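Local structure of putative aldehyde dehydrogenase AldY (Bacillus subtilis, 4DNG) at residues D51-A56 and V203-L208; A110-A115 and S163-I168; A261-A266 and L418-K423; L339-Q344 and S375-T380. The protein probably oxidises aldehydes to carboxylates with NAD+ and may help to protect cells against stress from ethanol and related compounds. One frame throughout, in Å; residues are numbered along the deposited sequence. Where two conformers were deposited one is given.

In the fold
The four contacts fall into two pairs, one in each lobe of the subunit. Interactions 1 and 2 lie in the part with strands 173-177 and 204-206 and the probable NAD+ site, their centres about 17 Å apart. They touch where Val203 and Leu204 pack on Ile168. Interaction 2 is nested in the chain loop closed by interaction 1. Interactions 3 and 4 come later and lie round the second sheet, in the catalytic part; strand 258-262 of interaction 3 belongs to it. Their centres are about 28 Å apart. Interaction 4 is nested in the chain loop closed by interaction 3, without touching it. The first pair thus joins helices and a strand, the second helices and a turn.

Interaction 1 of 4, residues D51-A56 and V203-L208; sequences DIAQKA and VLNVML
Val203 and Asn205 meet one face of the helical turn 51-56, through the methyl groups of Ala56 and Ala53. Ala56 CB lies 4.0 Å from Val203 CG2 and is about as near to the backbone, 3.9 Å from Val203 N. Val203 has CG1 anti to its backbone N (chi1 174°), which places CG2 on the side of that N, so one alanine methyl meets both. Two residues on, the amide of Asn205 reaches the same helix, which meets it with carbon alone. Its ND2 is 3.7 Å from Ala53 CB, a van der Waals contact and not a bond. The OD1 side of the amide faces Ile52, more loosely, with OD1 4.3 Å from Ile52 CG2. Strand 204-206 pairs in parallel with strand 173-177 in the Rossmann-type coenzyme-binding domain of the aldehyde dehydrogenase fold, and helix 43-60 packs beside it. The buried amide has its polar partners outside the helix. ND2 bonds to Gly202 O, with a weak second bond to Val174 O, and OD1 accepts a hydrogen bond from the backbone N of Asn12. These bonds at both ends hold the amide against rotation.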
# COMPACT_ATOMS: atom_id res chain seq x y z
N ASP A 51 19.97 -9.73 -7.58
CA ASP A 51 20.30 -11.13 -7.26
C ASP A 51 21.20 -11.18 -6.01
O ASP A 51 20.91 -11.91 -5.04
CB ASP A 51 20.93 -11.76 -8.52
CG ASP A 51 21.61 -13.10 -8.27
OD1 ASP A 51 21.28 -13.80 -7.28
OD2 ASP A 51 22.49 -13.47 -9.09
N ILE A 52 22.27 -10.38 -6.02
CA ILE A 52 23.18 -10.26 -4.90
C ILE A 52 22.52 -9.73 -3.61
O ILE A 52 22.83 -10.19 -2.50
CB ILE A 52 24.37 -9.37 -5.27
CG1 ILE A 52 25.34 -10.13 -6.17
CG2 ILE A 52 25.09 -8.88 -4.03
CD1 ILE A 52 26.30 -9.24 -6.94
N ALA A 53 21.63 -8.74 -3.75
CA ALA A 53 20.91 -8.20 -2.60
C ALA A 53 19.98 -9.24 -1.95
O ALA A 53 19.86 -9.29 -0.70
CB ALA A 53 20.16 -6.94 -3.00
N GLN A 54 19.35 -10.08 -2.77
CA GLN A 54 18.48 -11.15 -2.27
C GLN A 54 19.24 -12.17 -1.42
O GLN A 54 18.75 -12.61 -0.37
CB GLN A 54 17.77 -11.87 -3.41
CG GLN A 54 16.76 -12.90 -2.93
CD GLN A 54 15.83 -13.34 -4.05
OE1 GLN A 54 14.60 -13.17 -3.96
NE2 GLN A 54 16.41 -13.90 -5.12
N LYS A 55 20.43 -12.54 -1.88
CA LYS A 55 21.26 -13.47 -1.12
C LYS A 55 21.61 -12.84 0.23
O LYS A 55 21.24 -13.38 1.28
CB LYS A 55 22.51 -13.91 -1.90
CG LYS A 55 23.43 -14.81 -1.08
CD LYS A 55 24.47 -15.53 -1.91
CE LYS A 55 24.84 -16.84 -1.24
NZ LYS A 55 25.48 -17.79 -2.20
N ALA A 56 22.26 -11.68 0.19
CA ALA A 56 22.76 -11.02 1.40
C ALA A 56 21.69 -10.78 2.46
O ALA A 56 21.96 -10.87 3.66
CB ALA A 56 23.49 -9.74 1.06
N VAL A 203 24.42 -5.98 1.15
CA VAL A 203 23.26 -5.41 1.86
C VAL A 203 22.88 -4.00 1.37
O VAL A 203 21.70 -3.66 1.35
CB VAL A 203 23.41 -5.44 3.40
CG1 VAL A 203 22.25 -4.72 4.07
CG2 VAL A 203 23.47 -6.87 3.90
N LEU A 204 23.88 -3.19 1.01
CA LEU A 204 23.67 -1.91 0.33
C LEU A 204 24.35 -1.84 -1.03
O LEU A 204 25.57 -1.82 -1.12
CB LEU A 204 24.16 -0.73 1.17
CG LEU A 204 24.02 0.62 0.46
CD1 LEU A 204 22.57 0.83 0.03
CD2 LEU A 204 24.51 1.79 1.31
N ASN A 205 23.55 -1.74 -2.08
CA ASN A 205 24.10 -1.62 -3.41
C ASN A 205 23.71 -0.28 -4.02
O ASN A 205 22.53 0.07 -4.02
CB ASN A 205 23.63 -2.80 -4.25
CG ASN A 205 24.03 -4.13 -3.64
OD1 ASN A 205 25.17 -4.59 -3.80
ND2 ASN A 205 23.12 -4.75 -2.90
N VAL A 206 24.70 0.47 -4.50
CA VAL A 206 24.45 1.77 -5.10
C VAL A 206 24.81 1.78 -6.58
O VAL A 206 25.98 1.62 -6.95
CB VAL A 206 25.22 2.91 -4.37
CG1 VAL A 206 25.05 4.21 -5.13
CG2 VAL A 206 24.75 3.06 -2.92
N MET A 207 23.80 1.99 -7.41
CA MET A 207 23.91 1.94 -8.86
C MET A 207 24.13 3.31 -9.48
O MET A 207 23.32 4.22 -9.31
CB MET A 207 22.62 1.38 -9.43
CG MET A 207 22.29 0.03 -8.81
SD MET A 207 23.54 -1.17 -9.31
CE MET A 207 23.37 -2.25 -7.91
N LEU A 208 25.24 3.43 -10.20
CA LEU A 208 25.51 4.63 -10.99
C LEU A 208 25.16 4.32 -12.43
O LEU A 208 25.84 3.55 -13.10
CB LEU A 208 26.96 5.07 -10.84
CG LEU A 208 27.17 6.14 -9.78
CD1 LEU A 208 26.63 5.69 -8.43
CD2 LEU A 208 28.64 6.52 -9.67

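Interaction 2 of 4, residues A110-A115 and S163-I168; sequences AILDEA and SIAPAI
Leu112 reaches across to Ala165 with one of its two methyl branches. Its CB is still 5.1 Å from Ala165 CB, since the side chain leaves the helix obliquely. CG sits anti to the carbonyl carbon (chi1 -82°) and lies 4.4 Å from that methyl. From there the chain forks. CD2 turns inward and touches Ala165 CB at 3.7 Å, the closest approach between the two segments. CD1 is directed elsewhere and stays 5.6 Å from Ala165 CB. The rest of the leucine is wrapped by Leu72, Arg76 and Leu79 of helix 65-81, by Met161 and by Phe194. The two helices run almost side by side in the same direction, with axes 9.1 Å apart and 14° between them. Helix 156-169 forms the crossover of a beta-alpha-beta unit between the parallel strands 135-150 and 173-177 of the coenzyme-binding domain, and helix 98-118 lies against its flank. Ala165 is the focus of the contact. Ile111 CG2 approaches its methyl at 4.1 Å, and Ala115, one turn further along, brings its CB to 4.3 Å from Ala165 CB. The side chain of Ile111 is also about 10 Å from that of Glu253, a predicted active-site residue.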
# COMPACT_ATOMS: atom_id res chain seq x y z
N ALA A 110 20.21 12.88 11.63
CA ALA A 110 18.99 12.68 12.41
C ALA A 110 18.30 11.35 12.04
O ALA A 110 18.02 10.53 12.92
CB ALA A 110 18.04 13.86 12.27
N ILE A 111 18.10 11.12 10.75
CA ILE A 111 17.52 9.86 10.27
C ILE A 111 18.28 8.61 10.78
O ILE A 111 17.66 7.64 11.21
CB ILE A 111 17.40 9.85 8.75
CG1 ILE A 111 16.31 10.81 8.30
CG2 ILE A 111 17.10 8.46 8.22
CD1 ILE A 111 16.50 11.32 6.88
N LEU A 112 19.61 8.65 10.74
CA LEU A 112 20.39 7.53 11.28
C LEU A 112 20.22 7.38 12.80
O LEU A 112 20.12 6.27 13.31
CB LEU A 112 21.86 7.61 10.89
CG LEU A 112 22.22 7.08 9.50
CD1 LEU A 112 23.62 7.54 9.11
CD2 LEU A 112 22.12 5.56 9.44
N ASP A 113 20.19 8.50 13.52
CA ASP A 113 19.93 8.50 14.96
C ASP A 113 18.57 7.85 15.26
O ASP A 113 18.42 7.13 16.24
CB ASP A 113 19.94 9.93 15.52
CG ASP A 113 21.35 10.53 15.61
OD1 ASP A 113 22.34 9.77 15.52
OD2 ASP A 113 21.46 11.78 15.77
N GLU A 114 17.59 8.09 14.39
CA GLU A 114 16.23 7.64 14.62
C GLU A 114 16.14 6.14 14.39
O GLU A 114 15.55 5.42 15.20
CB GLU A 114 15.23 8.43 13.78
CG GLU A 114 13.76 8.10 14.01
CD GLU A 114 13.25 8.43 15.42
OE1 GLU A 114 13.69 9.45 16.02
OE2 GLU A 114 12.39 7.67 15.92
N ALA A 115 16.80 5.66 13.33
CA ALA A 115 16.86 4.23 13.01
C ALA A 115 17.30 3.34 14.18
O ALA A 115 16.71 2.27 14.41
CB ALA A 115 17.75 3.99 11.81
N SER A 163 15.36 6.14 3.00
CA SER A 163 14.99 4.77 2.69
C SER A 163 16.07 3.78 3.05
O SER A 163 15.79 2.65 3.45
CB SER A 163 14.60 4.61 1.22
OG SER A 163 13.53 5.48 0.94
N ILE A 164 17.31 4.18 2.86
CA ILE A 164 18.42 3.29 3.15
C ILE A 164 18.44 2.89 4.64
O ILE A 164 18.49 1.70 4.97
CB ILE A 164 19.75 3.91 2.68
CG1 ILE A 164 19.79 3.92 1.15
CG2 ILE A 164 20.92 3.18 3.31
CD1 ILE A 164 20.83 4.84 0.54
N ALA A 165 18.33 3.86 5.54
CA ALA A 165 18.60 3.56 6.96
C ALA A 165 17.53 2.68 7.66
O ALA A 165 17.88 1.72 8.33
CB ALA A 165 18.89 4.85 7.74
N PRO A 166 16.24 3.00 7.50
CA PRO A 166 15.23 2.04 8.00
C PRO A 166 15.33 0.65 7.36
O PRO A 166 15.23 -0.36 8.05
CB PRO A 166 13.90 2.70 7.63
CG PRO A 166 14.23 3.89 6.80
CD PRO A 166 15.63 4.29 7.13
N ALA A 167 15.54 0.61 6.05
CA ALA A 167 15.70 -0.66 5.35
C ALA A 167 16.74 -1.54 6.04
O ALA A 167 16.46 -2.67 6.44
CB ALA A 167 16.10 -0.42 3.91
N ILE A 168 17.95 -1.00 6.15
CA ILE A 168 19.04 -1.73 6.77
C ILE A 168 18.79 -2.01 8.26
O ILE A 168 19.10 -3.10 8.75
CB ILE A 168 20.38 -1.01 6.52
CG1 ILE A 168 20.78 -1.19 5.05
CG2 ILE A 168 21.46 -1.50 7.49
CD1 ILE A 168 21.78 -0.18 4.55

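Interaction 3 of 4, residues A261-A266 and L418-K423; sequences AVLSDA and LEKGEK
Leu263 opens a type I turn that ends at Ala266, and this turn faces the start of helix 418-425, with Leu263 CA 9.0 Å from Gly421 CA. The turn follows strand 258-262, which pairs in parallel with strand 410-414 in the alpha/beta catalytic domain of the aldehyde dehydrogenase fold. Both strands therefore send their chains out at the same end of the sheet, where the turn and the helix meet. Lys420 carries the helix side of the contact. Its CG is anti to the backbone N (chi1 179°), and the chain runs out extended toward the turn before bending at its last torsion. CE passes 4.3 Å from Leu263 CD1, so the lysine gives carbon to the leucine. The side chains of Asp265 and Lys420 run antiparallel past one another. The carboxylate is held mainly by Thr415, whose hydroxyl bonds to OD1, while weak bonds from the backbone N of Ser416 and of Asp417 tie it to the segment leading into the helix. Further along the helix, Glu422 bonds through OE2 to Tyr140 OH of the second subunit. Lys420 NZ has a long, weak ion pair with Asp395 and stops 5.3 Å from Asp265 OD2. That oxygen instead lies against the lysine's aliphatic chain, 3.9 Å from Lys420 CD.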
# COMPACT_ATOMS: atom_id res chain seq x y z
N ALA A 261 -0.60 28.89 4.26
CA ALA A 261 -1.74 29.77 4.54
C ALA A 261 -1.44 30.69 5.71
O ALA A 261 -0.99 30.24 6.76
CB ALA A 261 -3.03 28.99 4.77
N VAL A 262 -1.73 31.98 5.52
CA VAL A 262 -1.45 33.04 6.49
C VAL A 262 -2.77 33.74 6.83
O VAL A 262 -3.26 34.58 6.07
CB VAL A 262 -0.42 34.05 5.92
CG1 VAL A 262 -0.28 35.27 6.82
CG2 VAL A 262 0.92 33.38 5.70
N LEU A 263 -3.32 33.37 7.98
CA LEU A 263 -4.68 33.76 8.33
C LEU A 263 -4.73 35.15 8.94
O LEU A 263 -3.69 35.71 9.30
CB LEU A 263 -5.30 32.71 9.27
CG LEU A 263 -5.25 31.21 8.94
CD1 LEU A 263 -6.24 30.46 9.81
CD2 LEU A 263 -5.51 30.92 7.47
N SER A 264 -5.94 35.70 9.07
CA SER A 264 -6.14 37.08 9.53
C SER A 264 -5.46 37.41 10.87
O SER A 264 -4.88 38.48 11.02
CB SER A 264 -7.62 37.44 9.56
OG SER A 264 -8.39 36.46 10.23
N ASP A 265 -5.52 36.50 11.83
CA ASP A 265 -4.91 36.78 13.13
C ASP A 265 -3.39 36.51 13.21
O ASP A 265 -2.75 36.89 14.19
CB ASP A 265 -5.69 36.10 14.28
CG ASP A 265 -5.75 34.59 14.13
OD1 ASP A 265 -5.22 34.07 13.12
OD2 ASP A 265 -6.33 33.94 15.01
N ALA A 266 -2.82 35.89 12.18
CA ALA A 266 -1.38 35.56 12.17
C ALA A 266 -0.45 36.70 12.55
O ALA A 266 -0.73 37.88 12.31
CB ALA A 266 -0.98 35.03 10.82
N LEU A 418 -4.30 29.11 18.33
CA LEU A 418 -3.76 27.74 18.23
C LEU A 418 -4.83 26.64 18.20
O LEU A 418 -4.62 25.58 17.60
CB LEU A 418 -2.74 27.46 19.34
CG LEU A 418 -1.43 28.27 19.38
CD1 LEU A 418 -0.58 27.79 20.55
CD2 LEU A 418 -0.65 28.18 18.07
N GLU A 419 -5.97 26.89 18.84
CA GLU A 419 -7.15 26.03 18.70
C GLU A 419 -7.68 26.08 17.27
O GLU A 419 -7.99 25.03 16.68
CB GLU A 419 -8.26 26.42 19.69
CG GLU A 419 -8.01 26.02 21.15
CD GLU A 419 -9.18 26.38 22.08
OE1 GLU A 419 -10.30 26.65 21.60
OE2 GLU A 419 -8.97 26.37 23.32
N LYS A 420 -7.78 27.30 16.72
CA LYS A 420 -8.28 27.56 15.35
C LYS A 420 -7.37 26.96 14.29
O LYS A 420 -7.85 26.46 13.27
CB LYS A 420 -8.39 29.07 15.15
CG LYS A 420 -8.87 29.59 13.81
CD LYS A 420 -8.65 31.11 13.76
CE LYS A 420 -9.29 31.77 12.55
NZ LYS A 420 -10.75 32.06 12.73
N GLY A 421 -6.07 27.03 14.52
CA GLY A 421 -5.10 26.42 13.60
C GLY A 421 -5.18 24.90 13.56
O GLY A 421 -5.03 24.30 12.49
N GLU A 422 -5.42 24.29 14.72
CA GLU A 422 -5.50 22.84 14.80
C GLU A 422 -6.77 22.35 14.12
O GLU A 422 -6.78 21.28 13.51
CB GLU A 422 -5.45 22.39 16.25
CG GLU A 422 -5.41 20.89 16.43
CD GLU A 422 -5.44 20.48 17.88
OE1 GLU A 422 -4.42 20.66 18.58
OE2 GLU A 422 -6.49 19.98 18.32
N LYS A 423 -7.84 23.14 14.20
CA LYS A 423 -9.12 22.70 13.66
C LYS A 423 -9.18 22.89 12.16
O LYS A 423 -9.83 22.11 11.45
CB LYS A 423 -10.30 23.36 14.40
CG LYS A 423 -10.92 22.50 15.50
CD LYS A 423 -9.95 22.13 16.63
CE LYS A 423 -10.60 21.26 17.71
NZ LYS A 423 -10.84 19.85 17.29

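Interaction 4 of 4, residues L339-Q344 and S375-T380; sequences LEIIEQ and SKIAQT
The backbone bond from Gln379 N to Ser375 O, 2.9 Å long, closes the short helix 376-379 that sets Lys376 and Ile377 against Gln344 and Ile341. No hydrogen bond joins the two segments. Gln344 and Lys376 meet at the outer edge. Gln344 CG is anti to the backbone N (chi1 -168°), and a bend at the next torsion (chi2 68°) brings the amide over the lysine chain. The two side chains cross at a slant. Gln344 NE2 lies 3.5 Å from Lys376 CD, and Gln344 CG touches the same methylene at 3.6 Å. The lysine is extended beyond CG, so its ammonium runs on past the amide, with NZ 3.7 Å from NE2. As modelled, both are donors and no bond forms between them. With only the methyl of an alanine in place of Gln344, the methylenes of Lys376 would probably lose their cover on this side and the lysine chain would be freer to swing. Deeper in, two methyls meet. Ile341 CG2 is 3.5 Å from Ile377 CG2, which also rests 3.9 Å from Ile341 O. Helix 376-379 lies in the connection between the parallel strands 362-369 and 386-392 of the catalytic domain. Helix 332-347 packs on the same strands, through Ile342 on Tyr366, Phe368 and Ile386. The two helices are held by van der Waals contact, isoleucine on isoleucine inside and amide on methylene outside, and no hydrogen bond fixes the polar ends of Gln344 and Lys376 to each other.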
# COMPACT_ATOMS: atom_id res chain seq x y z
N LEU A 339 11.85 29.84 -16.81
CA LEU A 339 11.64 31.03 -17.60
C LEU A 339 10.39 30.96 -18.46
O LEU A 339 9.65 31.94 -18.53
CB LEU A 339 12.86 31.32 -18.45
CG LEU A 339 14.05 31.89 -17.68
CD1 LEU A 339 15.24 32.03 -18.62
CD2 LEU A 339 13.72 33.22 -17.02
N GLU A 340 10.14 29.81 -19.09
CA GLU A 340 8.94 29.66 -19.92
C GLU A 340 7.66 29.80 -19.07
O GLU A 340 6.68 30.38 -19.52
CB GLU A 340 8.96 28.35 -20.72
CG GLU A 340 7.92 27.30 -20.31
CD GLU A 340 8.15 25.93 -20.93
OE1 GLU A 340 8.88 25.83 -21.95
OE2 GLU A 340 7.58 24.95 -20.41
N ILE A 341 7.71 29.28 -17.84
CA ILE A 341 6.63 29.44 -16.86
C ILE A 341 6.42 30.91 -16.49
O ILE A 341 5.29 31.37 -16.30
CB ILE A 341 6.90 28.60 -15.58
CG1 ILE A 341 6.71 27.10 -15.86
CG2 ILE A 341 6.03 29.02 -14.41
CD1 ILE A 341 5.50 26.73 -16.70
N ILE A 342 7.52 31.64 -16.39
CA ILE A 342 7.48 33.04 -16.01
C ILE A 342 6.87 33.85 -17.14
O ILE A 342 6.13 34.81 -16.90
CB ILE A 342 8.89 33.55 -15.61
CG1 ILE A 342 9.30 32.93 -14.27
CG2 ILE A 342 8.93 35.07 -15.53
CD1 ILE A 342 10.74 33.18 -13.87
N GLU A 343 7.17 33.45 -18.38
CA GLU A 343 6.58 34.08 -19.56
C GLU A 343 5.07 33.83 -19.61
O GLU A 343 4.28 34.74 -19.91
CB GLU A 343 7.26 33.59 -20.84
CG GLU A 343 8.63 34.22 -21.09
CD GLU A 343 8.63 35.73 -20.84
OE1 GLU A 343 7.96 36.48 -21.59
OE2 GLU A 343 9.31 36.17 -19.88
N GLN A 344 4.69 32.60 -19.27
CA GLN A 344 3.30 32.20 -19.17
C GLN A 344 2.49 33.15 -18.27
O GLN A 344 1.44 33.63 -18.68
CB GLN A 344 3.20 30.75 -18.67
CG GLN A 344 1.81 30.14 -18.80
CD GLN A 344 1.39 29.92 -20.25
OE1 GLN A 344 1.43 30.83 -21.07
NE2 GLN A 344 0.99 28.69 -20.56
N SER A 375 -4.45 29.17 -11.08
CA SER A 375 -3.56 29.73 -12.10
C SER A 375 -2.50 28.73 -12.49
O SER A 375 -2.22 27.79 -11.75
CB SER A 375 -2.88 31.00 -11.59
OG SER A 375 -3.71 32.13 -11.78
N LYS A 376 -1.90 28.96 -13.66
CA LYS A 376 -0.81 28.11 -14.12
C LYS A 376 0.38 28.17 -13.16
O LYS A 376 0.85 27.13 -12.71
CB LYS A 376 -0.42 28.47 -15.56
CG LYS A 376 -1.28 27.75 -16.58
CD LYS A 376 -1.28 28.45 -17.93
CE LYS A 376 -2.27 27.79 -18.89
NZ LYS A 376 -2.65 28.69 -20.02
N ILE A 377 0.83 29.38 -12.83
CA ILE A 377 1.97 29.55 -11.91
C ILE A 377 1.67 29.07 -10.49
O ILE A 377 2.57 28.62 -9.78
CB ILE A 377 2.51 30.99 -11.86
CG1 ILE A 377 1.45 32.00 -12.31
CG2 ILE A 377 3.77 31.13 -12.71
CD1 ILE A 377 0.54 32.46 -11.20
N ALA A 378 0.40 29.16 -10.08
CA ALA A 378 -0.02 28.67 -8.76
C ALA A 378 -0.03 27.14 -8.70
O ALA A 378 0.49 26.56 -7.75
CB ALA A 378 -1.38 29.24 -8.39
N GLN A 379 -0.61 26.50 -9.72
CA GLN A 379 -0.82 25.05 -9.72
C GLN A 379 0.41 24.19 -10.09
O GLN A 379 0.41 22.97 -9.88
CB GLN A 379 -2.02 24.67 -10.61
CG GLN A 379 -3.33 25.37 -10.29
CD GLN A 379 -4.00 24.88 -9.02
OE1 GLN A 379 -3.41 24.15 -8.21
NE2 GLN A 379 -5.25 25.29 -8.82
N THR A 380 1.47 24.84 -10.53
CA THR A 380 2.61 24.15 -11.07
C THR A 380 3.76 23.92 -10.11
O THR A 380 4.20 24.83 -9.43
CB THR A 380 3.12 24.92 -12.29
OG1 THR A 380 2.03 25.13 -13.19
CG2 THR A 380 4.21 24.14 -12.97